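Local coordinates for amidohydrolase (Staphylococcus aureus, PDB 3NUR), which probably hydrolyses a carbon-nitrogen bond of an unidentified substrate at a metal site, as expected of a TIM-barrel amidohydrolase, with calcium modelled in this crystal, at residues E29-E34 with L92-G97; P136-E141 with G163-G168; T181-D186 with Y244-M249; G252-F257 with I288-M293; V306-I311 with E340-T345. All coordinates share one frame; numbering follows the deposited sequence.

Contact 1: residues E29-E34 with L92-G97; sequences EHYVIE and LSYGNG. With CA (calcium ion), chain B.
The side chains of Tyr31 and Tyr94 cross at about a right angle: CD1 on the edge of the Tyr94 ring reaches the face of the Tyr31 ring, 3.7 Å from Tyr31 CE2. With centroids 5.1 Å apart and planes at 67°, the pair is T-shaped. Tyr31 CG stands between its backbone N and carbonyl carbon (chi1 77°), which carries the ring to Tyr94, whose CA presses over its face. Val32 supplies a second bump, its CA lying over a face of the Tyr94 ring, 4.0 Å from the centroid, while Val32 CG1 fills the corner between Tyr94 CE2 (3.7 Å) and Asn96 O. The far end of Tyr94 is fixed by a nearly straight bond, Ile33 N to Tyr94 OH (3.0 Å, 176°), and the same hydroxyl bonds Gln37. Gly95, without a side chain, lets His30 CB come to 3.8 Å from its CA. Parallel pairing includes Gly95 N to Tyr31 O (2.8 Å). His30 NE2 binds the calcium ion at 2.3 Å, joined there by Glu28, His192 and Asp316. Strands 24-31 and 87-94 are thus neighbours in the barrel, helix 104-124 covering Tyr31 and Leu92, helix 34-39 touching Val32 and Tyr94.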
# COMPACT_ATOMS: atom_id res chain seq x y z
N GLU A 29 -5.27 2.76 -5.35
CA GLU A 29 -6.56 3.24 -5.85
C GLU A 29 -7.61 2.41 -5.14
O GLU A 29 -7.51 1.17 -5.13
CB GLU A 29 -6.58 3.05 -7.38
CG GLU A 29 -5.25 3.47 -8.05
CD GLU A 29 -4.68 4.85 -7.68
OE1 GLU A 29 -5.46 5.83 -7.64
OE2 GLU A 29 -3.45 4.95 -7.44
N HIS A 30 -8.58 3.10 -4.50
CA HIS A 30 -9.51 2.44 -3.60
C HIS A 30 -10.93 2.27 -4.04
O HIS A 30 -11.47 3.08 -4.79
CB HIS A 30 -9.48 3.16 -2.24
CG HIS A 30 -8.10 3.26 -1.65
ND1 HIS A 30 -7.43 2.13 -1.19
CD2 HIS A 30 -7.33 4.35 -1.42
CE1 HIS A 30 -6.27 2.56 -0.72
NE2 HIS A 30 -6.15 3.89 -0.84
N TYR A 31 -11.57 1.26 -3.46
CA TYR A 31 -12.98 1.01 -3.65
C TYR A 31 -13.58 0.58 -2.31
O TYR A 31 -12.86 0.08 -1.46
CB TYR A 31 -13.23 -0.09 -4.72
CG TYR A 31 -12.98 -1.49 -4.23
CD1 TYR A 31 -11.69 -2.01 -4.17
CD2 TYR A 31 -14.03 -2.27 -3.71
CE1 TYR A 31 -11.45 -3.27 -3.66
CE2 TYR A 31 -13.79 -3.54 -3.19
CZ TYR A 31 -12.49 -4.03 -3.16
OH TYR A 31 -12.22 -5.27 -2.65
N VAL A 32 -14.91 0.72 -2.16
CA VAL A 32 -15.63 0.16 -1.01
C VAL A 32 -16.90 -0.43 -1.59
O VAL A 32 -17.27 -0.10 -2.73
CB VAL A 32 -15.91 1.15 0.17
CG1 VAL A 32 -14.63 1.78 0.71
CG2 VAL A 32 -16.94 2.22 -0.22
N ILE A 33 -17.55 -1.32 -0.81
CA ILE A 33 -18.82 -1.93 -1.19
C ILE A 33 -19.85 -1.49 -0.15
O ILE A 33 -19.68 -1.76 1.04
CB ILE A 33 -18.72 -3.46 -1.38
CG1 ILE A 33 -17.81 -3.79 -2.58
CG2 ILE A 33 -20.12 -4.09 -1.56
CD1 ILE A 33 -17.07 -5.05 -2.44
N GLU A 34 -20.89 -0.77 -0.60
CA GLU A 34 -21.94 -0.22 0.27
C GLU A 34 -22.49 -1.22 1.30
O GLU A 34 -22.51 -0.90 2.49
CB GLU A 34 -23.07 0.39 -0.56
CG GLU A 34 -24.00 1.27 0.25
CD GLU A 34 -25.18 1.80 -0.56
OE1 GLU A 34 -25.00 2.81 -1.27
OE2 GLU A 34 -26.26 1.18 -0.51
N LEU A 92 -6.68 -2.06 -7.80
CA LEU A 92 -7.73 -1.76 -6.83
C LEU A 92 -7.60 -2.48 -5.48
O LEU A 92 -7.32 -3.68 -5.44
CB LEU A 92 -9.13 -2.04 -7.45
CG LEU A 92 -9.57 -1.18 -8.65
CD1 LEU A 92 -10.94 -1.63 -9.18
CD2 LEU A 92 -9.66 0.27 -8.26
N SER A 93 -7.80 -1.72 -4.38
CA SER A 93 -7.74 -2.21 -3.00
C SER A 93 -8.87 -1.62 -2.17
O SER A 93 -9.34 -0.55 -2.50
CB SER A 93 -6.42 -1.81 -2.37
OG SER A 93 -6.28 -0.39 -2.39
N TYR A 94 -9.32 -2.31 -1.09
CA TYR A 94 -10.40 -1.79 -0.25
C TYR A 94 -9.97 -0.51 0.47
O TYR A 94 -8.84 -0.42 0.94
CB TYR A 94 -10.89 -2.85 0.76
CG TYR A 94 -12.36 -2.68 1.08
CD1 TYR A 94 -13.33 -3.45 0.43
CD2 TYR A 94 -12.79 -1.73 2.01
CE1 TYR A 94 -14.69 -3.26 0.69
CE2 TYR A 94 -14.14 -1.55 2.29
CZ TYR A 94 -15.09 -2.31 1.61
OH TYR A 94 -16.42 -2.14 1.89
N GLY A 95 -10.86 0.47 0.49
CA GLY A 95 -10.64 1.78 1.10
C GLY A 95 -11.05 1.87 2.56
O GLY A 95 -10.83 0.93 3.33
N ASN A 96 -11.61 3.02 2.95
CA ASN A 96 -12.00 3.29 4.34
C ASN A 96 -12.95 2.24 4.90
O ASN A 96 -13.86 1.81 4.21
CB ASN A 96 -12.63 4.67 4.46
CG ASN A 96 -11.73 5.79 4.03
OD1 ASN A 96 -10.49 5.67 3.99
ND2 ASN A 96 -12.33 6.92 3.71
N GLY A 97 -12.70 1.83 6.14
CA GLY A 97 -13.53 0.83 6.81
C GLY A 97 -13.35 -0.58 6.30
O GLY A 97 -14.29 -1.37 6.32
CA CA B . -4.83 5.44 0.32
O HOH W 1 -4.55 -0.19 -4.61
O HOH W 2 -4.01 7.12 1.43
O HOH W 3 -6.58 5.79 1.70

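Contact 2: residues P136-E141 with G163-G168; sequences PINEPE and GRAQDG
The CD1 methyl of Ile137 lies over one face of the peptide joining Arg164 to Ala165, about 3.6 Å above its plane and almost directly over Arg164 C (3.7 Å). From there CD1 is 3.6 Å from Arg164 O and 4.0 Å from Ala165 N. Ile137 points its CB at the opposite loop, and with CG1 set between the backbone N and the carbonyl carbon (chi1 66°) and the chain then extended, CD1 becomes its leading atom. The second flat group, the Asn138 amide, approaches Ala165 and Gln166 one residue on. Its terminal atoms are probably exchanged in the model, so the 2.9 Å between Asn138 ND2 and Gln166 N is uncertain in kind; it may be a hydrogen bond once the amide is turned back. In either setting the end of the Asn138 side chain lies against Ala165 and Gln166.

Each segment contains a type I turn. Pro136 to Glu139 closes through Glu139 N to Pro136 O (2.8 Å), and Ala165 to Gly168 through Gly168 N to Ala165 O (3.1 Å). The guanidinium of Arg164 serves another neighbourhood, bonding Pro195 O and forming a salt bridge with Asp227. The two segments bury only 170 Å² in all. This is a loop-to-loop contact of a TIM barrel: the turn leading into helix 140-152 meets the loop that follows strand 159-162.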
# COMPACT_ATOMS: atom_id res chain seq x y z
N PRO A 136 -8.22 -11.06 5.92
CA PRO A 136 -8.58 -11.00 7.35
C PRO A 136 -7.34 -11.23 8.22
O PRO A 136 -7.14 -12.31 8.78
CB PRO A 136 -9.63 -12.12 7.48
CG PRO A 136 -9.19 -13.15 6.45
CD PRO A 136 -8.58 -12.37 5.32
N ILE A 137 -6.46 -10.22 8.32
CA ILE A 137 -5.17 -10.32 9.03
C ILE A 137 -5.24 -10.84 10.48
O ILE A 137 -4.28 -11.47 10.95
CB ILE A 137 -4.31 -9.04 8.90
CG1 ILE A 137 -4.99 -7.83 9.61
CG2 ILE A 137 -3.95 -8.77 7.40
CD1 ILE A 137 -4.17 -6.55 9.69
N ASN A 138 -6.36 -10.57 11.16
CA ASN A 138 -6.58 -11.02 12.53
C ASN A 138 -6.79 -12.52 12.63
O ASN A 138 -6.76 -13.07 13.74
CB ASN A 138 -7.66 -10.20 13.22
CG ASN A 138 -7.21 -8.77 13.45
OD1 ASN A 138 -7.85 -7.79 13.00
ND2 ASN A 138 -6.05 -8.63 14.07
N GLU A 139 -6.92 -13.21 11.47
CA GLU A 139 -7.03 -14.68 11.35
C GLU A 139 -5.91 -15.11 10.36
O GLU A 139 -6.20 -15.38 9.20
CB GLU A 139 -8.42 -15.02 10.82
CG GLU A 139 -9.52 -14.75 11.82
CD GLU A 139 -9.52 -15.75 12.97
OE1 GLU A 139 -8.99 -16.87 12.79
OE2 GLU A 139 -10.02 -15.39 14.05
N PRO A 140 -4.60 -15.11 10.78
CA PRO A 140 -3.52 -15.29 9.79
C PRO A 140 -3.52 -16.50 8.89
O PRO A 140 -3.20 -16.37 7.71
CB PRO A 140 -2.23 -15.18 10.63
CG PRO A 140 -2.67 -15.37 12.05
CD PRO A 140 -4.05 -14.76 12.11
N GLU A 141 -3.90 -17.68 9.42
CA GLU A 141 -3.93 -18.87 8.57
C GLU A 141 -5.07 -18.76 7.56
O GLU A 141 -4.86 -19.09 6.38
CB GLU A 141 -3.93 -20.18 9.39
CG GLU A 141 -2.74 -20.24 10.34
CD GLU A 141 -1.93 -21.52 10.33
OE1 GLU A 141 -2.23 -22.41 11.16
OE2 GLU A 141 -0.96 -21.61 9.54
N GLY A 163 -3.20 -0.74 8.15
CA GLY A 163 -2.91 -0.72 9.58
C GLY A 163 -2.19 -1.93 10.09
O GLY A 163 -1.24 -2.42 9.47
N ARG A 164 -2.64 -2.42 11.24
CA ARG A 164 -2.00 -3.52 11.91
C ARG A 164 -3.02 -4.47 12.53
O ARG A 164 -4.24 -4.23 12.47
CB ARG A 164 -0.98 -2.98 12.96
CG ARG A 164 -1.61 -2.33 14.18
CD ARG A 164 -0.98 -0.99 14.57
NE ARG A 164 -1.20 0.09 13.59
CZ ARG A 164 -2.26 0.90 13.56
NH1 ARG A 164 -2.33 1.87 12.66
NH2 ARG A 164 -3.27 0.72 14.40
N ALA A 165 -2.53 -5.54 13.14
CA ALA A 165 -3.40 -6.50 13.79
C ALA A 165 -3.90 -5.95 15.15
O ALA A 165 -3.33 -5.00 15.69
CB ALA A 165 -2.64 -7.80 14.00
N GLN A 166 -4.95 -6.56 15.71
CA GLN A 166 -5.52 -6.16 17.01
C GLN A 166 -4.47 -6.27 18.12
O GLN A 166 -4.55 -5.54 19.11
CB GLN A 166 -6.76 -7.04 17.33
CG GLN A 166 -7.63 -6.54 18.47
CD GLN A 166 -8.84 -7.42 18.71
OE1 GLN A 166 -9.97 -6.93 18.83
NE2 GLN A 166 -8.64 -8.73 18.83
N ASP A 167 -3.47 -7.16 17.96
CA ASP A 167 -2.44 -7.35 18.98
C ASP A 167 -1.07 -6.75 18.63
O ASP A 167 -0.08 -7.04 19.30
CB ASP A 167 -2.35 -8.84 19.37
CG ASP A 167 -2.05 -9.78 18.21
OD1 ASP A 167 -1.66 -9.29 17.13
OD2 ASP A 167 -2.24 -11.00 18.38
N GLY A 168 -1.03 -5.91 17.61
CA GLY A 168 0.22 -5.24 17.24
C GLY A 168 0.66 -5.40 15.80
O GLY A 168 -0.13 -5.71 14.91

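Contact 3: residues T181-D186 with Y244-M249; sequences TAENLD and YPKLNM
Glu183 reaches out from the last turns of helix 176-185 to the turn 244-247, and its carboxylate takes the backbone N-H of Lys246. The bond from Lys246 N to Glu183 OE2 is 2.9 Å long and fairly straight, and it uses the anti lone pair of OE2. Glu183 gets there by an extended chain: CG is turned opposite the backbone N (chi1 -165°) and chi2 carries CD straight on, leaving CG 3.8 Å from Leu247 N. The other oxygen, Glu183 OE1, meets the edge of the Tyr244 ring near its plane, 3.3 Å from CD1, with the carboxylate and ring planes 75° apart. That ring points its hydroxyl to Asp176, which it bonds.

Lys246 is extended at chi2 but bends at chi3 (-77°) and chi4, which folds its chain across that of Glu183 at about a right angle. Lys246 NZ nevertheless stays 4.1 Å from Glu183 OE2, beyond a salt bridge, and instead gives a bond to a water 2.8 Å away, which in turn gives a weak bond to Glu183 O. A second water donates to both Asp186 OD1 and Lys246 O, joining the helix end, closed by a Schellman motif, to the turn. Beside these polar groups, Leu247 CD1 packs on Ala182 CB at 3.6 Å. The chemistry implies that Glu183 ties the turn to the helix chiefly through a backbone N-H, while the nearby ammonium probably favours its negative charge without pairing with it directly.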
# COMPACT_ATOMS: atom_id res chain seq x y z
N THR A 181 3.44 -16.77 2.21
CA THR A 181 2.45 -16.96 1.16
C THR A 181 2.69 -16.01 -0.01
O THR A 181 2.75 -16.45 -1.15
CB THR A 181 1.03 -16.93 1.74
OG1 THR A 181 0.93 -17.99 2.69
CG2 THR A 181 -0.03 -17.11 0.69
N ALA A 182 2.90 -14.70 0.30
CA ALA A 182 3.20 -13.70 -0.72
C ALA A 182 4.46 -14.09 -1.53
O ALA A 182 4.42 -14.04 -2.75
CB ALA A 182 3.39 -12.33 -0.08
N GLU A 183 5.54 -14.53 -0.86
CA GLU A 183 6.75 -14.92 -1.60
C GLU A 183 6.49 -16.14 -2.50
O GLU A 183 6.86 -16.12 -3.68
CB GLU A 183 7.93 -15.18 -0.65
CG GLU A 183 9.26 -15.21 -1.40
CD GLU A 183 10.43 -15.93 -0.76
OE1 GLU A 183 10.20 -16.93 -0.04
OE2 GLU A 183 11.58 -15.50 -1.00
N ASN A 184 5.79 -17.16 -1.96
CA ASN A 184 5.42 -18.38 -2.68
C ASN A 184 4.59 -18.05 -3.92
O ASN A 184 4.81 -18.65 -4.97
CB ASN A 184 4.64 -19.33 -1.77
CG ASN A 184 5.50 -20.20 -0.88
OD1 ASN A 184 6.73 -20.23 -0.98
ND2 ASN A 184 4.86 -20.95 0.02
N LEU A 185 3.67 -17.07 -3.81
CA LEU A 185 2.81 -16.66 -4.92
C LEU A 185 3.50 -15.64 -5.86
O LEU A 185 2.94 -15.35 -6.92
CB LEU A 185 1.49 -16.09 -4.39
CG LEU A 185 0.59 -17.04 -3.60
CD1 LEU A 185 -0.47 -16.25 -2.82
CD2 LEU A 185 -0.05 -18.09 -4.49
N ASP A 186 4.70 -15.13 -5.48
CA ASP A 186 5.48 -14.14 -6.25
C ASP A 186 4.69 -12.84 -6.47
O ASP A 186 4.65 -12.28 -7.58
CB ASP A 186 6.00 -14.74 -7.58
CG ASP A 186 7.19 -14.02 -8.17
OD1 ASP A 186 7.99 -13.44 -7.38
OD2 ASP A 186 7.36 -14.08 -9.40
N TYR A 244 12.44 -14.62 3.48
CA TYR A 244 11.74 -14.54 2.18
C TYR A 244 12.43 -13.49 1.29
O TYR A 244 11.90 -12.39 1.11
CB TYR A 244 10.23 -14.27 2.40
CG TYR A 244 9.64 -15.21 3.43
CD1 TYR A 244 9.70 -16.59 3.25
CD2 TYR A 244 9.15 -14.73 4.64
CE1 TYR A 244 9.26 -17.47 4.24
CE2 TYR A 244 8.67 -15.59 5.62
CZ TYR A 244 8.73 -16.96 5.41
OH TYR A 244 8.27 -17.81 6.37
N PRO A 245 13.65 -13.80 0.78
CA PRO A 245 14.43 -12.80 0.03
C PRO A 245 13.86 -12.32 -1.30
O PRO A 245 14.30 -11.28 -1.79
CB PRO A 245 15.80 -13.46 -0.14
CG PRO A 245 15.52 -14.92 -0.09
CD PRO A 245 14.43 -15.05 0.94
N LYS A 246 12.89 -13.04 -1.86
CA LYS A 246 12.26 -12.64 -3.13
C LYS A 246 11.03 -11.77 -2.89
O LYS A 246 10.43 -11.28 -3.84
CB LYS A 246 11.90 -13.86 -3.99
CG LYS A 246 13.12 -14.64 -4.48
CD LYS A 246 12.76 -15.77 -5.45
CE LYS A 246 12.19 -17.02 -4.80
NZ LYS A 246 10.71 -16.99 -4.70
N LEU A 247 10.61 -11.62 -1.62
CA LEU A 247 9.43 -10.83 -1.27
C LEU A 247 9.65 -9.34 -1.52
O LEU A 247 10.69 -8.80 -1.16
CB LEU A 247 9.05 -11.04 0.22
CG LEU A 247 7.85 -10.21 0.76
CD1 LEU A 247 6.54 -10.59 0.08
CD2 LEU A 247 7.75 -10.29 2.26
N ASN A 248 8.64 -8.67 -2.11
CA ASN A 248 8.63 -7.22 -2.26
C ASN A 248 7.42 -6.63 -1.57
O ASN A 248 6.32 -7.17 -1.63
CB ASN A 248 8.62 -6.74 -3.71
CG ASN A 248 9.85 -7.13 -4.46
OD1 ASN A 248 10.97 -6.75 -4.11
ND2 ASN A 248 9.65 -7.95 -5.48
N MSE A 249 7.63 -5.50 -0.92
CA MSE A 249 6.53 -4.76 -0.34
C MSE A 249 6.42 -3.40 -0.96
O MSE A 249 7.40 -2.94 -1.57
CB MSE A 249 6.62 -4.77 1.18
CG MSE A 249 6.20 -6.18 1.64
SE MSE A 249 6.20 -6.33 3.40
CE MSE A 249 4.58 -5.24 3.74
O HOH W 4 8.45 -18.21 -5.87
O HOH W 5 8.23 -12.72 -4.64

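Contact 4: residues G252-F257 with I288-M293; sequences GHWGEF and ITPSGM
Trp254 bonds Thr289 O through its backbone N (2.8 Å, in the carbonyl plane), and its CG stands beside that N (chi1 -66°), laying the indole along Pro290 and Met293. CD1 meets the CE methyl of Met293, a selenomethionine, at 3.9 Å, and CD2 lies near Pro290 CA. NE1 gives its hydrogen to Met293 O at 2.7 Å; with the acceptor tilted 23° from the ring plane and 138° at the hydrogen, the bond is short but bent. Across the benzo ring, CE2, CZ2 and CH2 carry Pro290 CB over one face, closest at Trp254 CZ2 (3.4 Å), a CH-pi contact, and Trp254 CE3 is 4.4 Å from Ile288 CG2.

His253 packs likewise: Ser291 CB lies over its ring, 3.5 Å from the centroid, with Ser291 OG over the ring centre and Met293 SE at the edge. That OG accepts from His253 N (2.8 Å) and bonds Glu28, a calcium ligand. His253 ND1 bonds Glu256 OE2 nearly in the ring plane, and a water joins NE2 to Ser291 O. These loops leave the C-terminal ends of adjacent barrel strands, where amidohydrolases carry their metal site; the His253 side chain, about 5 Å from the calcium ion, is not a ligand.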
# COMPACT_ATOMS: atom_id res chain seq x y z
N GLY A 252 3.34 3.73 0.40
CA GLY A 252 2.94 4.99 -0.20
C GLY A 252 3.49 6.19 0.52
O GLY A 252 4.45 6.09 1.29
N HIS A 253 2.88 7.36 0.24
CA HIS A 253 3.24 8.65 0.84
C HIS A 253 4.74 8.89 0.88
O HIS A 253 5.29 9.36 1.90
CB HIS A 253 2.54 8.80 2.20
CG HIS A 253 1.08 8.46 2.10
ND1 HIS A 253 0.62 7.17 2.36
CD2 HIS A 253 0.05 9.20 1.64
CE1 HIS A 253 -0.67 7.19 2.06
NE2 HIS A 253 -1.06 8.39 1.65
N TRP A 254 5.39 8.60 -0.28
CA TRP A 254 6.82 8.80 -0.49
C TRP A 254 7.72 7.99 0.47
O TRP A 254 8.86 8.39 0.74
CB TRP A 254 7.17 10.31 -0.49
CG TRP A 254 6.58 11.08 -1.64
CD1 TRP A 254 5.72 12.14 -1.57
CD2 TRP A 254 6.87 10.89 -3.04
NE1 TRP A 254 5.43 12.61 -2.83
CE2 TRP A 254 6.14 11.88 -3.75
CE3 TRP A 254 7.70 10.01 -3.76
CZ2 TRP A 254 6.21 12.00 -5.15
CZ3 TRP A 254 7.72 10.09 -5.15
CH2 TRP A 254 6.98 11.07 -5.83
N GLY A 255 7.21 6.87 0.97
CA GLY A 255 7.99 6.03 1.88
C GLY A 255 7.65 6.17 3.35
O GLY A 255 8.36 5.58 4.19
N GLU A 256 6.57 6.92 3.69
CA GLU A 256 6.09 7.00 5.09
C GLU A 256 7.22 7.40 6.05
O GLU A 256 7.37 6.80 7.13
CB GLU A 256 5.45 5.65 5.50
CG GLU A 256 4.42 5.13 4.48
CD GLU A 256 3.09 5.87 4.39
OE1 GLU A 256 2.94 6.94 5.02
OE2 GLU A 256 2.17 5.33 3.72
N PHE A 257 7.98 8.43 5.64
CA PHE A 257 9.13 9.07 6.29
C PHE A 257 10.44 8.30 6.23
O PHE A 257 11.49 8.88 6.50
CB PHE A 257 8.85 9.40 7.76
CG PHE A 257 7.80 10.44 8.00
CD1 PHE A 257 8.14 11.78 8.11
CD2 PHE A 257 6.46 10.07 8.17
CE1 PHE A 257 7.17 12.74 8.39
CE2 PHE A 257 5.49 11.04 8.44
CZ PHE A 257 5.86 12.36 8.58
N ILE A 288 8.26 2.34 -3.63
CA ILE A 288 7.66 3.51 -2.99
C ILE A 288 6.70 4.20 -3.99
O ILE A 288 7.04 4.33 -5.16
CB ILE A 288 8.79 4.47 -2.51
CG1 ILE A 288 9.53 3.89 -1.27
CG2 ILE A 288 8.26 5.89 -2.24
CD1 ILE A 288 10.82 4.61 -0.88
N THR A 289 5.56 4.71 -3.49
CA THR A 289 4.62 5.46 -4.32
C THR A 289 4.35 6.85 -3.72
O THR A 289 4.58 7.04 -2.52
CB THR A 289 3.27 4.71 -4.57
OG1 THR A 289 2.26 5.10 -3.61
CG2 THR A 289 3.39 3.19 -4.71
N PRO A 290 3.80 7.80 -4.53
CA PRO A 290 3.50 9.13 -4.00
C PRO A 290 2.15 9.22 -3.30
O PRO A 290 1.88 10.23 -2.65
CB PRO A 290 3.44 10.01 -5.26
CG PRO A 290 3.73 9.11 -6.43
CD PRO A 290 3.54 7.72 -5.98
N SER A 291 1.24 8.23 -3.52
CA SER A 291 -0.16 8.29 -3.03
C SER A 291 -0.84 9.64 -3.36
O SER A 291 -1.46 10.25 -2.49
CB SER A 291 -0.22 8.05 -1.52
OG SER A 291 0.52 6.91 -1.14
N GLY A 292 -0.66 10.12 -4.59
CA GLY A 292 -1.27 11.37 -5.04
C GLY A 292 -0.69 12.65 -4.45
O GLY A 292 -1.26 13.73 -4.65
N MSE A 293 0.46 12.55 -3.74
CA MSE A 293 1.12 13.74 -3.16
C MSE A 293 2.19 14.14 -4.19
O MSE A 293 3.31 13.67 -4.14
CB MSE A 293 1.78 13.40 -1.80
CG MSE A 293 0.79 13.09 -0.69
SE MSE A 293 1.72 12.33 0.88
CE MSE A 293 3.20 13.50 1.05
O HOH W 6 -2.66 10.20 0.17

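Contact 5: residues V306-I311 with E340-T345; sequences VGIDRI and EKISYT
Asp309 OD1 receives the ammonium of Lys341 at 2.8 Å from NZ, a salt bridge made on the syn side of the carboxylate, 20° out of its plane. Lys341 spans the gap with an all-extended chain beyond CG, so that its CE also comes within 3.3 Å of Asp309 OD1 and its CD passes 3.9 Å from Ile308 CG2. Asp309 is exposed, so the ion pair lies toward solvent.

Inside it lies a hydrophobic patch. Ile308, with CG1 opposite the backbone N (chi1 -154°), sends CD1 to Ile342 CD1 at 3.4 Å, closer than usual for two methyls, and the two side chains cross at about a right angle. Ile311 instead runs alongside Ile342 in the same direction, CG2 to CG2 at 4.1 Å. Asn346 adds polar ties by bonding the carbonyls of Ile308 and Ile311. The contact joins a 3-10 turn after helix 296-306 to helix 336-351, which widens to a pi-type turn at 341-345, on the outer helical layer of the TIM barrel.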
# COMPACT_ATOMS: atom_id res chain seq x y z
N VAL A 306 16.43 5.48 -2.98
CA VAL A 306 16.12 4.13 -3.48
C VAL A 306 16.34 3.94 -4.97
O VAL A 306 16.41 2.81 -5.44
CB VAL A 306 14.72 3.60 -3.04
CG1 VAL A 306 14.60 3.56 -1.52
CG2 VAL A 306 13.58 4.40 -3.66
N GLY A 307 16.33 5.04 -5.72
CA GLY A 307 16.52 4.97 -7.16
C GLY A 307 15.23 4.85 -7.93
O GLY A 307 14.19 4.45 -7.38
N ILE A 308 15.30 5.19 -9.22
CA ILE A 308 14.16 5.17 -10.13
C ILE A 308 13.49 3.80 -10.28
O ILE A 308 12.29 3.76 -10.47
CB ILE A 308 14.57 5.78 -11.51
CG1 ILE A 308 13.37 6.36 -12.23
CG2 ILE A 308 15.36 4.81 -12.38
CD1 ILE A 308 13.15 7.87 -11.81
N ASP A 309 14.26 2.70 -10.20
CA ASP A 309 13.72 1.36 -10.41
C ASP A 309 12.73 0.93 -9.33
O ASP A 309 12.05 -0.08 -9.49
CB ASP A 309 14.86 0.32 -10.49
CG ASP A 309 15.75 0.43 -11.72
OD1 ASP A 309 15.21 0.61 -12.83
OD2 ASP A 309 16.98 0.24 -11.58
N ARG A 310 12.70 1.66 -8.21
CA ARG A 310 11.88 1.30 -7.05
C ARG A 310 10.68 2.21 -6.85
O ARG A 310 9.98 2.09 -5.84
CB ARG A 310 12.77 1.26 -5.77
CG ARG A 310 14.03 0.36 -5.87
CD ARG A 310 13.78 -1.07 -6.35
NE ARG A 310 12.95 -1.81 -5.40
CZ ARG A 310 12.81 -3.13 -5.41
NH1 ARG A 310 13.43 -3.87 -6.33
NH2 ARG A 310 12.04 -3.73 -4.50
N ILE A 311 10.42 3.11 -7.81
CA ILE A 311 9.30 4.04 -7.69
C ILE A 311 8.13 3.61 -8.57
O ILE A 311 8.29 3.38 -9.77
CB ILE A 311 9.75 5.51 -7.96
CG1 ILE A 311 10.91 5.93 -7.01
CG2 ILE A 311 8.57 6.49 -7.88
CD1 ILE A 311 11.62 7.22 -7.44
N GLU A 340 9.10 6.46 -18.24
CA GLU A 340 8.51 5.15 -18.62
C GLU A 340 8.51 4.15 -17.45
O GLU A 340 7.50 3.48 -17.20
CB GLU A 340 9.22 4.54 -19.83
CG GLU A 340 8.94 5.24 -21.15
CD GLU A 340 9.71 4.70 -22.34
OE1 GLU A 340 9.87 3.46 -22.44
OE2 GLU A 340 10.15 5.51 -23.19
N LYS A 341 9.63 4.11 -16.70
CA LYS A 341 9.80 3.23 -15.54
C LYS A 341 8.75 3.52 -14.45
O LYS A 341 8.04 2.60 -14.01
CB LYS A 341 11.23 3.32 -14.98
CG LYS A 341 12.27 2.61 -15.84
CD LYS A 341 13.66 2.67 -15.23
CE LYS A 341 14.58 1.69 -15.91
NZ LYS A 341 15.93 1.70 -15.30
N ILE A 342 8.66 4.78 -14.05
CA ILE A 342 7.71 5.20 -13.01
C ILE A 342 6.27 5.04 -13.49
O ILE A 342 5.44 4.54 -12.72
CB ILE A 342 7.97 6.66 -12.55
CG1 ILE A 342 9.37 6.81 -11.95
CG2 ILE A 342 6.87 7.14 -11.55
CD1 ILE A 342 9.76 8.36 -11.87
N SER A 343 5.98 5.45 -14.73
CA SER A 343 4.62 5.40 -15.26
C SER A 343 4.09 3.97 -15.40
O SER A 343 2.97 3.69 -14.95
CB SER A 343 4.52 6.14 -16.59
OG SER A 343 3.18 6.44 -16.94
N TYR A 344 4.87 3.08 -16.03
CA TYR A 344 4.38 1.73 -16.34
C TYR A 344 5.34 0.56 -16.18
O TYR A 344 4.90 -0.51 -15.76
CB TYR A 344 3.92 1.80 -17.83
CG TYR A 344 3.02 0.69 -18.33
CD1 TYR A 344 1.65 0.89 -18.46
CD2 TYR A 344 3.55 -0.51 -18.80
CE1 TYR A 344 0.81 -0.12 -18.96
CE2 TYR A 344 2.72 -1.53 -19.28
CZ TYR A 344 1.35 -1.33 -19.36
OH TYR A 344 0.53 -2.32 -19.82
N THR A 345 6.60 0.71 -16.63
CA THR A 345 7.50 -0.45 -16.69
C THR A 345 7.89 -1.07 -15.37
O THR A 345 7.93 -2.30 -15.30
CB THR A 345 8.67 -0.31 -17.69
OG1 THR A 345 9.69 0.50 -17.13
CG2 THR A 345 8.24 0.19 -19.07

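In the fold
Contacts 1 and 4 are buried near the metal: contact 1 supplies a calcium ligand, and contact 4 brings a histidine side chain to about 5 Å from the ion. Both mix backbone bonds with aromatic packing, contact 1 between paired strands, contact 4 between the loops after two others. Contacts 2, 3 and 5 are only partly buried, their polar ends involving an amide, a carboxylate with waters, and a salt bridge. Contact 5 touches contact 4 through a probable hydrogen bond between Ile288 N and Arg310 O (2.8 Å), and contact 3 through another from Arg310 NH2 to Asn248 OD1. Contacts 2 and 5 lie on opposite sides of the chain's centre, their own centres about 31 Å apart.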